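PDB 4GLJ: RsfP from Uncultured bacterium, which probably catalyses the phosphate-dependent cleavage of methylthioadenosine to adenine and methylthioribose-1-phosphate, and binds the dye rhodamine B. Local coordinates for residues Leu71-Val76 against Ile196-Met201; Pro77-Ile82 against Ser126-Asp131; Met201-Leu206 against Ile212-Leu217. All blocks are in the same frame, centred on the assembly; numbering follows the deposited sequence.

Interaction 1 (Leu71-Val76 against Ile196-Met201). With RHB (N-[9-(2-carboxyphenyl)-6-(diethylamino)-3H-xanthen-3-ylidene]-N-ethylethanaminium), chain C; PO4 (phosphate ion), chain D.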
loop_
_atom_site.group_PDB
_atom_site.type_symbol
_atom_site.label_atom_id
_atom_site.label_comp_id
_atom_site.label_asym_id
_atom_site.label_seq_id
_atom_site.Cartn_x
_atom_site.Cartn_y
_atom_site.Cartn_z
ATOM N N LEU A 71 -18.855 2.514 11.402
ATOM C CA LEU A 71 -17.504 2.105 10.962
ATOM C C LEU A 71 -17.036 2.828 9.734
ATOM O O LEU A 71 -17.790 3.039 8.780
ATOM C CB LEU A 71 -17.464 0.591 10.632
ATOM C CG LEU A 71 -17.941 -0.284 11.808
ATOM C CD1 LEU A 71 -18.246 -1.734 11.351
ATOM C CD2 LEU A 71 -16.975 -0.248 13.028
ATOM N N THR A 72 -15.763 3.143 9.725
ATOM C CA THR A 72 -15.095 3.638 8.546
ATOM C C THR A 72 -14.714 2.397 7.677
ATOM O O THR A 72 -14.590 1.283 8.235
ATOM C CB THR A 72 -13.765 4.359 8.870
ATOM O OG1 THR A 72 -12.787 3.484 9.498
ATOM C CG2 THR A 72 -13.935 5.575 9.835
ATOM N N PRO A 73 -14.517 2.607 6.379
ATOM C CA PRO A 73 -14.116 1.505 5.459
ATOM C C PRO A 73 -12.928 0.732 5.959
ATOM O O PRO A 73 -12.987 -0.475 5.891
ATOM C CB PRO A 73 -13.776 2.258 4.164
ATOM C CG PRO A 73 -14.770 3.335 4.165
ATOM C CD PRO A 73 -14.788 3.834 5.605
ATOM N N SER A 74 -11.861 1.384 6.500
ATOM C CA SER A 74 -10.656 0.694 6.922
ATOM C C SER A 74 -10.931 -0.244 8.094
ATOM O O SER A 74 -10.205 -1.184 8.255
ATOM C CB SER A 74 -9.532 1.683 7.408
ATOM O OG SER A 74 -9.203 2.609 6.376
ATOM N N GLU A 75 -11.956 -0.010 8.924
ATOM C CA GLU A 75 -12.039 -0.825 10.112
ATOM C C GLU A 75 -13.225 -1.833 10.002
ATOM O O GLU A 75 -13.554 -2.534 10.957
ATOM C CB GLU A 75 -12.147 0.057 11.385
ATOM C CG GLU A 75 -13.491 0.764 11.371
ATOM C CD GLU A 75 -13.587 1.815 12.521
ATOM O OE1 GLU A 75 -12.812 1.716 13.513
ATOM O OE2 GLU A 75 -14.475 2.664 12.438
ATOM N N VAL A 76 -13.873 -1.898 8.848
ATOM C CA VAL A 76 -14.971 -2.871 8.711
ATOM C C VAL A 76 -14.402 -4.285 8.958
ATOM O O VAL A 76 -13.327 -4.608 8.372
ATOM C CB VAL A 76 -15.572 -2.713 7.338
ATOM C CG1 VAL A 76 -16.513 -3.908 6.998
ATOM C CG2 VAL A 76 -16.364 -1.388 7.264
ATOM N N ILE A 196 -14.825 4.745 -8.155
ATOM C CA ILE A 196 -14.011 4.695 -6.992
ATOM C C ILE A 196 -14.823 4.456 -5.749
ATOM O O ILE A 196 -15.822 5.177 -5.448
ATOM C CB ILE A 196 -13.108 5.968 -6.875
ATOM C CG1 ILE A 196 -12.244 5.924 -5.571
ATOM C CG2 ILE A 196 -13.924 7.258 -6.941
ATOM C CD1 ILE A 196 -10.952 6.679 -5.788
ATOM N N GLY A 197 -14.392 3.489 -4.957
ATOM C CA GLY A 197 -15.081 3.257 -3.689
ATOM C C GLY A 197 -14.030 2.855 -2.631
ATOM O O GLY A 197 -12.840 2.908 -2.921
ATOM N N MET A 198 -14.470 2.524 -1.401
ATOM C CA MET A 198 -13.500 2.257 -0.303
ATOM C C MET A 198 -13.709 0.900 0.314
ATOM O O MET A 198 -13.006 0.555 1.294
ATOM C CB MET A 198 -13.628 3.357 0.765
ATOM C CG MET A 198 -13.363 4.771 0.205
ATOM S SD MET A 198 -13.403 5.989 1.527
ATOM C CE MET A 198 -13.098 7.451 0.570
ATOM N N THR A 199 -14.706 0.148 -0.180
ATOM C CA THR A 199 -15.116 -1.031 0.642
ATOM C C THR A 199 -15.084 -2.421 -0.064
ATOM O O THR A 199 -15.052 -3.461 0.645
ATOM C CB THR A 199 -16.576 -0.859 1.197
ATOM O OG1 THR A 199 -17.461 -0.621 0.067
ATOM C CG2 THR A 199 -16.668 0.287 2.123
ATOM N N ASN A 200 -15.144 -2.470 -1.406
ATOM C CA ASN A 200 -15.352 -3.767 -2.035
ATOM C C ASN A 200 -14.083 -4.627 -2.105
ATOM O O ASN A 200 -14.162 -5.812 -2.424
ATOM C CB ASN A 200 -16.097 -3.609 -3.375
ATOM C CG ASN A 200 -17.616 -3.295 -3.143
ATOM O OD1 ASN A 200 -18.453 -3.817 -3.848
ATOM N ND2 ASN A 200 -17.962 -2.574 -2.032
ATOM N N MET A 201 -12.942 -4.061 -1.707
ATOM C CA MET A 201 -11.739 -4.840 -1.355
ATOM C C MET A 201 -11.454 -4.590 0.112
ATOM O O MET A 201 -11.425 -3.444 0.532
ATOM C CB MET A 201 -10.540 -4.430 -2.226
ATOM C CG MET A 201 -10.660 -4.863 -3.691
ATOM S SD MET A 201 -10.345 -6.660 -3.776
ATOM C CE MET A 201 -10.437 -6.941 -5.541
HETATM O O2 RHB C . -19.976 13.263 -4.021
HETATM C C26 RHB C . -20.915 13.541 -3.240
HETATM C C19 RHB C . -21.049 12.648 -2.036
HETATM C C14 RHB C . -20.003 11.814 -1.734
HETATM C C15 RHB C . -20.084 10.973 -0.630
HETATM C C16 RHB C . -21.224 10.929 0.163
HETATM C C17 RHB C . -22.296 11.757 -0.148
HETATM C C18 RHB C . -22.199 12.603 -1.248
HETATM C C9 RHB C . -18.748 11.853 -2.522
HETATM C C8 RHB C . -18.197 13.148 -2.974
HETATM C C13 RHB C . -18.919 14.297 -2.683
HETATM C C12 RHB C . -18.455 15.529 -3.111
HETATM C C11 RHB C . -17.263 15.629 -3.821
HETATM N N1 RHB C . -16.871 16.941 -4.207
HETATM C C35 RHB C . -16.760 17.820 -3.023
HETATM C C36 RHB C . -17.930 18.780 -2.919
HETATM C C22 RHB C . -15.597 16.985 -4.958
HETATM C C23 RHB C . -14.739 18.151 -4.496
HETATM C C10 RHB C . -16.530 14.457 -4.113
HETATM C C7 RHB C . -16.989 13.189 -3.682
HETATM O O1 RHB C . -16.298 11.997 -3.961
HETATM C C1 RHB C . -16.761 10.743 -3.540
HETATM C C2 RHB C . -17.969 10.632 -2.821
HETATM C C6 RHB C . -16.062 9.553 -3.808
HETATM C C5 RHB C . -16.615 8.343 -3.343
HETATM C C4 RHB C . -17.808 8.253 -2.649
HETATM C C3 RHB C . -18.490 9.417 -2.381
HETATM N N2 RHB C . -15.940 7.151 -3.512
HETATM C C24 RHB C . -14.573 7.607 -3.381
HETATM C C25 RHB C . -13.909 6.684 -2.401
HETATM C C33 RHB C . -16.116 6.402 -2.266
HETATM C C34 RHB C . -17.561 5.960 -2.080
HETATM O O3 RHB C . -21.715 14.490 -3.472
HETATM P P PO4 D . -19.952 1.773 0.806
HETATM O O1 PO4 D . -19.509 3.122 1.291
HETATM O O2 PO4 D . -21.314 2.060 0.220
HETATM O O3 PO4 D . -18.930 1.364 -0.189
HETATM O O4 PO4 D . -20.082 0.743 1.923
#

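Interaction 2 (Pro77-Ile82 against Ser126-Asp131)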
loop_
_atom_site.group_PDB
_atom_site.type_symbol
_atom_site.label_atom_id
_atom_site.label_comp_id
_atom_site.label_asym_id
_atom_site.label_seq_id
_atom_site.Cartn_x
_atom_site.Cartn_y
_atom_site.Cartn_z
ATOM N N PRO A 77 -15.104 -5.151 9.721
ATOM C CA PRO A 77 -14.506 -6.451 9.912
ATOM C C PRO A 77 -14.850 -7.360 8.694
ATOM O O PRO A 77 -15.727 -8.291 8.777
ATOM C CB PRO A 77 -15.206 -6.954 11.206
ATOM C CG PRO A 77 -16.630 -6.404 11.061
ATOM C CD PRO A 77 -16.435 -5.055 10.387
ATOM N N TYR A 78 -14.096 -7.180 7.608
ATOM C CA TYR A 78 -14.443 -7.908 6.360
ATOM C C TYR A 78 -14.389 -9.426 6.533
ATOM O O TYR A 78 -15.250 -10.086 5.979
ATOM C CB TYR A 78 -13.429 -7.491 5.259
ATOM C CG TYR A 78 -13.630 -6.056 4.843
ATOM C CD1 TYR A 78 -14.637 -5.705 3.985
ATOM C CD2 TYR A 78 -12.810 -5.055 5.399
ATOM C CE1 TYR A 78 -14.830 -4.368 3.653
ATOM C CE2 TYR A 78 -13.016 -3.710 5.075
ATOM C CZ TYR A 78 -14.041 -3.392 4.279
ATOM O OH TYR A 78 -14.242 -2.104 3.929
ATOM N N ARG A 79 -13.385 -9.984 7.206
ATOM C CA ARG A 79 -13.278 -11.416 7.389
ATOM C C ARG A 79 -14.411 -12.015 8.221
ATOM O O ARG A 79 -14.991 -12.946 7.794
ATOM C CB ARG A 79 -11.926 -11.789 7.994
ATOM C CG ARG A 79 -10.738 -11.818 7.051
ATOM C CD ARG A 79 -9.443 -12.124 7.773
ATOM N NE ARG A 79 -9.239 -11.200 8.855
ATOM C CZ ARG A 79 -8.377 -11.339 9.841
ATOM N NH1 ARG A 79 -7.577 -12.370 9.916
ATOM N NH2 ARG A 79 -8.327 -10.411 10.749
ATOM N N ALA A 80 -14.757 -11.419 9.362
ATOM C CA ALA A 80 -16.014 -11.790 10.092
ATOM C C ALA A 80 -17.278 -11.737 9.295
ATOM O O ALA A 80 -18.094 -12.646 9.395
ATOM C CB ALA A 80 -16.138 -11.020 11.427
ATOM N N ASN A 81 -17.479 -10.696 8.502
ATOM C CA ASN A 81 -18.716 -10.551 7.725
ATOM C C ASN A 81 -18.868 -11.682 6.691
ATOM O O ASN A 81 -19.929 -12.286 6.578
ATOM C CB ASN A 81 -18.698 -9.216 6.967
ATOM C CG ASN A 81 -18.878 -8.003 7.897
ATOM O OD1 ASN A 81 -19.277 -8.185 9.072
ATOM N ND2 ASN A 81 -18.656 -6.776 7.374
ATOM N N ILE A 82 -17.774 -11.987 5.993
ATOM C CA ILE A 82 -17.838 -12.981 4.903
ATOM C C ILE A 82 -17.901 -14.310 5.585
ATOM O O ILE A 82 -18.663 -15.156 5.154
ATOM C CB ILE A 82 -16.564 -12.820 3.969
ATOM C CG1 ILE A 82 -16.668 -11.540 3.115
ATOM C CG2 ILE A 82 -16.429 -14.034 3.046
ATOM C CD1 ILE A 82 -17.939 -11.374 2.285
ATOM N N SER A 126 -6.411 -9.143 3.955
ATOM C CA SER A 126 -7.148 -9.364 2.701
ATOM C C SER A 126 -7.206 -10.870 2.299
ATOM O O SER A 126 -7.511 -11.214 1.153
ATOM C CB SER A 126 -6.523 -8.510 1.575
ATOM O OG SER A 126 -5.127 -8.855 1.528
ATOM N N THR A 127 -7.011 -11.739 3.287
ATOM C CA THR A 127 -7.093 -13.195 3.086
ATOM C C THR A 127 -7.423 -13.844 4.409
ATOM O O THR A 127 -7.172 -13.308 5.506
ATOM C CB THR A 127 -5.745 -13.760 2.547
ATOM O OG1 THR A 127 -5.846 -15.173 2.339
ATOM C CG2 THR A 127 -4.593 -13.520 3.528
ATOM N N PHE A 128 -7.982 -15.035 4.309
ATOM C CA PHE A 128 -8.220 -15.847 5.457
ATOM C C PHE A 128 -7.027 -16.742 5.663
ATOM O O PHE A 128 -6.956 -17.422 6.672
ATOM C CB PHE A 128 -9.378 -16.812 5.201
ATOM C CG PHE A 128 -10.709 -16.154 5.177
ATOM C CD1 PHE A 128 -11.321 -15.709 6.371
ATOM C CD2 PHE A 128 -11.435 -16.073 3.989
ATOM C CE1 PHE A 128 -12.587 -15.138 6.355
ATOM C CE2 PHE A 128 -12.709 -15.507 4.001
ATOM C CZ PHE A 128 -13.309 -15.064 5.164
ATOM N N PHE A 129 -6.096 -16.732 4.693
ATOM C CA PHE A 129 -4.976 -17.657 4.743
ATOM C C PHE A 129 -3.732 -17.123 5.428
ATOM O O PHE A 129 -3.683 -15.963 5.797
ATOM C CB PHE A 129 -4.733 -18.213 3.311
ATOM C CG PHE A 129 -5.907 -19.092 2.886
ATOM C CD1 PHE A 129 -7.013 -18.559 2.182
ATOM C CD2 PHE A 129 -5.985 -20.411 3.333
ATOM C CE1 PHE A 129 -8.115 -19.378 1.867
ATOM C CE2 PHE A 129 -7.062 -21.226 3.025
ATOM C CZ PHE A 129 -8.170 -20.687 2.340
ATOM N N GLY A 130 -2.715 -17.963 5.597
ATOM C CA GLY A 130 -1.576 -17.575 6.410
ATOM C C GLY A 130 -1.708 -18.339 7.712
ATOM O O GLY A 130 -2.705 -19.090 7.924
ATOM N N ASP A 131 -0.664 -18.220 8.560
ATOM C CA ASP A 131 -0.653 -18.847 9.874
ATOM C C ASP A 131 -1.104 -20.291 9.870
ATOM O O ASP A 131 -1.970 -20.671 10.709
ATOM C CB ASP A 131 -1.489 -18.018 10.889
ATOM C CG ASP A 131 -1.280 -18.481 12.334
ATOM O OD1 ASP A 131 -0.222 -19.089 12.667
ATOM O OD2 ASP A 131 -2.181 -18.223 13.169
#

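Interaction 3 (Met201-Leu206 against Ile212-Leu217)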
loop_
_atom_site.group_PDB
_atom_site.type_symbol
_atom_site.label_atom_id
_atom_site.label_comp_id
_atom_site.label_asym_id
_atom_site.label_seq_id
_atom_site.Cartn_x
_atom_site.Cartn_y
_atom_site.Cartn_z
ATOM N N MET A 201 -12.942 -4.061 -1.707
ATOM C CA MET A 201 -11.739 -4.840 -1.355
ATOM C C MET A 201 -11.454 -4.590 0.112
ATOM O O MET A 201 -11.425 -3.444 0.532
ATOM C CB MET A 201 -10.540 -4.430 -2.226
ATOM C CG MET A 201 -10.660 -4.863 -3.691
ATOM S SD MET A 201 -10.345 -6.660 -3.776
ATOM C CE MET A 201 -10.437 -6.941 -5.541
ATOM N N PRO A 202 -11.221 -5.636 0.916
ATOM C CA PRO A 202 -10.908 -7.015 0.468
ATOM C C PRO A 202 -12.158 -7.902 0.368
ATOM O O PRO A 202 -11.999 -9.079 0.132
ATOM C CB PRO A 202 -9.987 -7.527 1.591
ATOM C CG PRO A 202 -10.595 -6.864 2.807
ATOM C CD PRO A 202 -10.872 -5.446 2.347
ATOM N N GLU A 203 -13.350 -7.304 0.484
ATOM C CA GLU A 203 -14.637 -8.090 0.506
ATOM C C GLU A 203 -14.718 -9.034 -0.691
ATOM O O GLU A 203 -15.033 -10.228 -0.489
ATOM C CB GLU A 203 -15.806 -7.133 0.505
ATOM C CG GLU A 203 -17.052 -7.573 1.210
ATOM C CD GLU A 203 -18.078 -6.449 1.242
ATOM O OE1 GLU A 203 -18.672 -6.172 0.150
ATOM O OE2 GLU A 203 -18.242 -5.768 2.298
ATOM N N ALA A 204 -14.344 -8.559 -1.899
ATOM C CA ALA A 204 -14.415 -9.452 -3.089
ATOM C C ALA A 204 -13.415 -10.635 -3.008
ATOM O O ALA A 204 -13.728 -11.764 -3.461
ATOM C CB ALA A 204 -14.222 -8.698 -4.422
ATOM N N LYS A 205 -12.192 -10.360 -2.516
ATOM C CA LYS A 205 -11.162 -11.407 -2.340
ATOM C C LYS A 205 -11.660 -12.486 -1.320
ATOM O O LYS A 205 -11.457 -13.690 -1.511
ATOM C CB LYS A 205 -9.843 -10.744 -1.815
ATOM C CG LYS A 205 -9.136 -9.939 -2.927
ATOM C CD LYS A 205 -7.876 -9.264 -2.345
ATOM C CE LYS A 205 -7.097 -8.734 -3.574
ATOM N NZ LYS A 205 -5.963 -7.791 -3.194
ATOM N N LEU A 206 -12.127 -12.035 -0.193
ATOM C CA LEU A 206 -12.584 -12.907 0.881
ATOM C C LEU A 206 -13.786 -13.767 0.429
ATOM O O LEU A 206 -13.844 -14.964 0.726
ATOM C CB LEU A 206 -12.924 -12.072 2.140
ATOM C CG LEU A 206 -11.624 -11.389 2.698
ATOM C CD1 LEU A 206 -11.960 -10.291 3.721
ATOM C CD2 LEU A 206 -10.661 -12.420 3.331
ATOM N N ILE A 212 -17.868 -18.058 -2.539
ATOM C CA ILE A 212 -19.178 -17.414 -2.678
ATOM C C ILE A 212 -19.158 -16.482 -3.879
ATOM O O ILE A 212 -18.236 -15.678 -4.012
ATOM C CB ILE A 212 -19.528 -16.575 -1.441
ATOM C CG1 ILE A 212 -19.547 -17.410 -0.169
ATOM C CG2 ILE A 212 -20.854 -15.816 -1.638
ATOM C CD1 ILE A 212 -19.636 -16.609 1.159
ATOM N N ALA A 213 -20.161 -16.566 -4.738
ATOM C CA ALA A 213 -20.234 -15.751 -5.913
ATOM C C ALA A 213 -20.575 -14.364 -5.458
ATOM O O ALA A 213 -21.415 -14.170 -4.603
ATOM C CB ALA A 213 -21.303 -16.308 -6.894
ATOM N N TYR A 214 -19.887 -13.376 -6.008
ATOM C CA TYR A 214 -19.933 -12.048 -5.436
ATOM C C TYR A 214 -19.889 -11.089 -6.591
ATOM O O TYR A 214 -19.024 -11.187 -7.484
ATOM C CB TYR A 214 -18.728 -11.793 -4.519
ATOM C CG TYR A 214 -18.581 -10.365 -3.944
ATOM C CD1 TYR A 214 -18.014 -9.331 -4.745
ATOM C CD2 TYR A 214 -18.910 -10.100 -2.635
ATOM C CE1 TYR A 214 -17.869 -8.039 -4.265
ATOM C CE2 TYR A 214 -18.785 -8.810 -2.105
ATOM C CZ TYR A 214 -18.244 -7.787 -2.928
ATOM O OH TYR A 214 -18.041 -6.519 -2.375
ATOM N N ALA A 215 -20.850 -10.155 -6.597
ATOM C CA ALA A 215 -20.821 -9.053 -7.577
ATOM C C ALA A 215 -21.322 -7.757 -6.943
ATOM O O ALA A 215 -21.900 -7.757 -5.843
ATOM C CB ALA A 215 -21.564 -9.384 -8.887
ATOM N N THR A 216 -21.133 -6.641 -7.646
ATOM C CA THR A 216 -21.347 -5.320 -6.997
ATOM C C THR A 216 -22.401 -4.547 -7.803
ATOM O O THR A 216 -22.342 -4.516 -9.017
ATOM C CB THR A 216 -20.022 -4.524 -6.975
ATOM O OG1 THR A 216 -19.110 -5.208 -6.056
ATOM C CG2 THR A 216 -20.253 -3.091 -6.422
ATOM N N LEU A 217 -23.363 -4.000 -7.090
ATOM C CA LEU A 217 -24.232 -2.974 -7.655
ATOM C C LEU A 217 -23.738 -1.586 -7.092
ATOM O O LEU A 217 -23.931 -1.283 -5.913
ATOM C CB LEU A 217 -25.685 -3.245 -7.214
ATOM C CG LEU A 217 -26.744 -2.189 -7.594
ATOM C CD1 LEU A 217 -26.854 -2.153 -9.109
ATOM C CD2 LEU A 217 -28.104 -2.516 -6.978
#

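Interaction 1 (Leu71-Val76 against Ile196-Met201)
Pro73 packs its ring on CB and the carbonyl O of Met198, which makes most of the contact. The CA–CB bonds of both residues point across the gap, and their side chains cross obliquely: Pro73 CB lies 3.6 Å from Met198 CB and 3.4 Å from Met198 O. Beyond CB the methionine leaves the proline. Its CG stands anti to the carbonyl carbon (chi1 -59°) and the chain then runs extended, which brings the terminal methyl to the bound rhodamine B; Met198 CE ends 3.2 Å from C25 of an N-ethyl group of the dye, tighter than normal carbon packing and so doubtful. Ile196 holds the same diethylamino end through its side chain, both CG1 and CG2 lying 3.6 Å from dye atom C24.

The setting is probably the active-site region of the phosphorylase superfamily fold, as the bound phosphate and dye suggest, where a loop leading into helix 78-87 faces the end of strand 195-197. His136 of the second subunit packs on both Pro73 and Met198, so the pocket wall is built across a subunit interface. Pro73 CB also reaches Thr199 CG2 at 4.1 Å. The threonine hydroxyl, placed between backbone N and carbonyl carbon (chi1 56°), has OG1 2.5 Å from O3 of the phosphate, so short that the geometry is doubtful; the ion probably comes from the crystallisation liquor. Ser22 N, Arg64, His65 and Ala98 N complete the grip on the anion. Glu75 OE2 accepts from Thr72 N at 3.0 Å through its anti lone pair, in a nearly straight bond (169°).

Interaction 2 (Pro77-Ile82 against Ser126-Asp131)
Phe128 sets the edge of its ring against the first turn of helix 78-87, and the apolar part of the contact is built on that edge. Ring atom CE1 of Phe128 lies 3.8 Å from Arg79 CB, and the CG methylene of Arg79 follows alongside CE1 and CD1. Three residues further along the helix, Ile82 CG2 meets the ring in its plane, 3.9 Å from Phe128 CZ; the two side chains cross at about a right angle. Ile82 CG2 is anti to the backbone N (chi1 -72° for CG1), which brings this methyl, rather than the longer branch, to the ring.

Polar atoms enter the contact by packing. Arg79 O sits near the plane of the Phe128 ring, 3.6 Å from CE1. The arginine and phenylalanine side chains slide past each other in opposite directions, with guanidinium and ring planes 37° apart. Arg79 CD lies 3.4 Å from Thr127 O, and the bend at chi3 (-55°) then turns NE away from that oxygen.

Hydrogen bonds shape the loop itself. Thr127 OG1 accepts from Phe129 N at 2.8 Å, which makes an ST turn. The same hydroxyl is bonded to Glu209 OE2, while Glu209 OE1 takes the N-H of Phe128, so one carboxylate grips two consecutive residues. On the helix side Pro77 occupies the N-cap position, and Pro77 O receives Asn81 N at 3.0 Å.

The loop, which follows strand 111-119 and precedes helix 145-157, touches both the start of helix 78-87 and helix 200-209, with Tyr42 adding a ring against Phe128 and Pro177 of the third subunit packing on Thr127.

Interaction 3 (Met201-Leu206 against Ile212-Leu217)
Tyr214, on strand 213-221, reaches across to Glu203 and Ala204 of helix 200-209, in a helix-on-sheet packing inside the phosphorylase superfamily fold; the helix leads through a short loop directly into the strand. CB of Tyr214 leaves the strand toward the helix, and CG is anti to the backbone N (chi1 174°), which points the ring at Glu203 and Ala204. Along one side of the ring CD1 and then CE1 pass the methyl of Ala204, with Ala204 CB 3.7 Å from Tyr214 CE1. The backbone comes over the ring face here: Ala204 CA stands 4.0 Å from the ring centroid and 16° off its normal, a CH-pi contact. On the other side CE2 lies 3.5 Å from Glu203 OE1 and near the glutamate CG.

The tip is where the polar interaction forms. Tyr214 OH donates to Glu203 OE1, which lies near the plane of the ring at its edge; carboxylate and ring planes are 64° apart. A second, weak bond joins the hydroxyl to Asn200 OD1. Glu203 OE2 makes a salt bridge with Arg64 NE, so the buried carboxylate has a partner on each oxygen, and Arg64 in turn bonds the phosphate. The 2.6 Å bond from Tyr214 OH meets Glu203 OE1 on its anti side, 21° out of the carboxylate plane.

How the interactions relate
Along the chain, interaction 2 falls between the two segments of interaction 1, and interaction 3 follows on, sharing Met201 with it. The centres of the contacts lie about 12 to 14 Å apart, all within the phosphorylase superfamily range. Helix 200-209 links them: the residues just before it, Met198 and Thr199, make interaction 1, Glu203 and Ala204 in it pack on Tyr214 of strand 213-221 in interaction 3, and Leu206 O touches Phe128 CE2 (3.5 Å) of interaction 2. Tyr78 bridges interactions 1 and 2, its OH lying 2.8 Å from Pro73 O, while Asn200 OD1 joins interactions 1 and 3 by reaching Thr216 OG1 at 2.7 Å. The phosphate and dye site is thereby connected to the central sheet and the subunit interface.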